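Local structure of epsin-3 (Saccharomyces cerevisiae, 3ONK) at residues L71-L74 with D75-K79. The protein takes part in recruiting clathrin to the Golgi network and endosomes and in protein sorting, and binds membranes rich in phosphatidylinositol-3,5-bisphosphate, this chain being its ENTH domain. Residues are numbered along the deposited sequence; the frame is centred on the assembly and turned at random.
Sequences LQLL and DYLIK
Leu77 packs against Leu73 one turn earlier in helix 64-80. Leu77 CB sits close to Leu73 O, with Leu74 O slightly farther off. At the branch point, Leu77 CG comes to 3.2 Å from Leu73 O and also meets the methyl CD1 of Leu73 at 4.0 Å. The tip methyl CD1 of Leu77 reaches back to CG of Leu73, also at 4.0 Å, so the two leucines cross at a slant, each offering one methyl to the other's branch point. Different first torsions bring the ends together: CG of Leu73 is swung away from its own N (chi1 179°) and forward along the helix, whereas CG of Leu77 stands beside its N (chi1 -68°) and leans back. An alanine in place of Leu77 would probably open a gap beside Leu73 CD1 and strip helix 29-38 of an apolar partner. On the backbone, Leu77 N donates to Leu73 O at 2.9 Å, one of four successive i to i+4 bonds running from Asp75 N–Leu71 O to Ile78 N–Leu74 O. Ile78 leans back likewise, its CD1 resting 3.2 Å from Leu74 O. On a more open flank, Lys79 NZ bonds to Asp75 OD2 at 2.6 Å on that oxygen's syn side, a salt bridge spanning one turn. In the all-helical ENTH fold this central helix is packed on several sides: Leu73 and Leu77 face helix 29-38 through Met32 and Ile35, Leu74 meets Ile52 and Phe53 of helix 42-57 and Leu123 of helix 113-127, and Phe85 of helix 83-90 touches both Leu74 and Leu77.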
loop_
_atom_site.group_PDB
_atom_site.type_symbol
_atom_site.label_atom_id
_atom_site.label_comp_id
_atom_site.label_asym_id
_atom_site.label_seq_id
_atom_site.Cartn_x
_atom_site.Cartn_y
_atom_site.Cartn_z
ATOM N N LEU A 71 -3.220 -0.133 -0.752
ATOM C CA LEU A 71 -2.928 -1.442 -0.157
ATOM C C LEU A 71 -2.057 -2.288 -1.072
ATOM O O LEU A 71 -1.050 -2.846 -0.631
ATOM C CB LEU A 71 -4.215 -2.209 0.189
ATOM C CG LEU A 71 -5.102 -1.641 1.315
ATOM C CD1 LEU A 71 -6.357 -2.506 1.455
ATOM C CD2 LEU A 71 -4.349 -1.558 2.641
ATOM N N GLN A 72 -2.465 -2.393 -2.337
ATOM C CA GLN A 72 -1.681 -3.084 -3.351
ATOM C C GLN A 72 -0.249 -2.578 -3.391
ATOM O O GLN A 72 0.679 -3.367 -3.453
ATOM C CB GLN A 72 -2.296 -2.901 -4.741
ATOM C CG GLN A 72 -3.565 -3.675 -4.994
ATOM C CD GLN A 72 -4.124 -3.411 -6.376
ATOM O OE1 GLN A 72 -4.528 -2.285 -6.689
ATOM N NE2 GLN A 72 -4.150 -4.450 -7.218
ATOM N N LEU A 73 -0.071 -1.258 -3.396
ATOM C CA LEU A 73 1.274 -0.672 -3.411
ATOM C C LEU A 73 2.083 -1.076 -2.181
ATOM O O LEU A 73 3.260 -1.419 -2.274
ATOM C CB LEU A 73 1.195 0.857 -3.468
ATOM C CG LEU A 73 2.519 1.624 -3.478
ATOM C CD1 LEU A 73 3.481 1.131 -4.567
ATOM C CD2 LEU A 73 2.257 3.127 -3.644
ATOM N N LEU A 74 1.434 -1.024 -1.025
ATOM C CA LEU A 74 2.095 -1.277 0.241
ATOM C C LEU A 74 2.480 -2.752 0.331
ATOM O O LEU A 74 3.517 -3.107 0.893
ATOM C CB LEU A 74 1.161 -0.858 1.382
ATOM C CG LEU A 74 1.643 -0.485 2.785
ATOM C CD1 LEU A 74 2.789 0.527 2.813
ATOM C CD2 LEU A 74 0.446 0.041 3.586
ATOM N N ASP A 75 1.660 -3.616 -0.258
ATOM C CA ASP A 75 2.018 -5.022 -0.329
ATOM C C ASP A 75 3.297 -5.198 -1.148
ATOM O O ASP A 75 4.239 -5.881 -0.746
ATOM C CB ASP A 75 0.887 -5.833 -0.966
ATOM C CG ASP A 75 1.164 -7.323 -0.939
ATOM O OD1 ASP A 75 1.158 -7.901 0.163
ATOM O OD2 ASP A 75 1.424 -7.909 -2.014
ATOM N N TYR A 76 3.318 -4.579 -2.314
ATOM C CA TYR A 76 4.465 -4.692 -3.198
ATOM C C TYR A 76 5.724 -4.185 -2.491
ATOM O O TYR A 76 6.787 -4.782 -2.612
ATOM C CB TYR A 76 4.209 -3.907 -4.490
ATOM C CG TYR A 76 5.262 -4.107 -5.556
ATOM C CD1 TYR A 76 5.130 -5.110 -6.519
ATOM C CD2 TYR A 76 6.397 -3.300 -5.596
ATOM C CE1 TYR A 76 6.098 -5.284 -7.500
ATOM C CE2 TYR A 76 7.371 -3.475 -6.564
ATOM C CZ TYR A 76 7.220 -4.466 -7.508
ATOM O OH TYR A 76 8.196 -4.635 -8.466
ATOM N N LEU A 77 5.591 -3.096 -1.737
ATOM C CA LEU A 77 6.749 -2.445 -1.127
ATOM C C LEU A 77 7.317 -3.274 0.004
ATOM O O LEU A 77 8.523 -3.308 0.226
ATOM C CB LEU A 77 6.397 -1.050 -0.621
ATOM C CG LEU A 77 6.066 0.001 -1.683
ATOM C CD1 LEU A 77 5.718 1.326 -1.015
ATOM C CD2 LEU A 77 7.216 0.183 -2.676
ATOM N N ILE A 78 6.434 -3.957 0.720
ATOM C CA ILE A 78 6.880 -4.858 1.753
ATOM C C ILE A 78 7.662 -6.028 1.159
ATOM O O ILE A 78 8.611 -6.519 1.766
ATOM C CB ILE A 78 5.704 -5.263 2.650
ATOM C CG1 ILE A 78 5.242 -4.016 3.427
ATOM C CG2 ILE A 78 6.105 -6.383 3.595
ATOM C CD1 ILE A 78 3.856 -4.086 3.944
ATOM N N LYS A 79 7.320 -6.416 -0.065
ATOM C CA LYS A 79 8.019 -7.508 -0.748
ATOM C C LYS A 79 9.261 -7.058 -1.517
ATOM O O LYS A 79 10.186 -7.842 -1.726
ATOM C CB LYS A 79 7.067 -8.243 -1.698
ATOM C CG LYS A 79 5.978 -9.029 -0.983
ATOM C CD LYS A 79 4.844 -9.409 -1.930
ATOM C CE LYS A 79 3.655 -9.967 -1.158
ATOM N NZ LYS A 79 2.502 -10.276 -2.059
#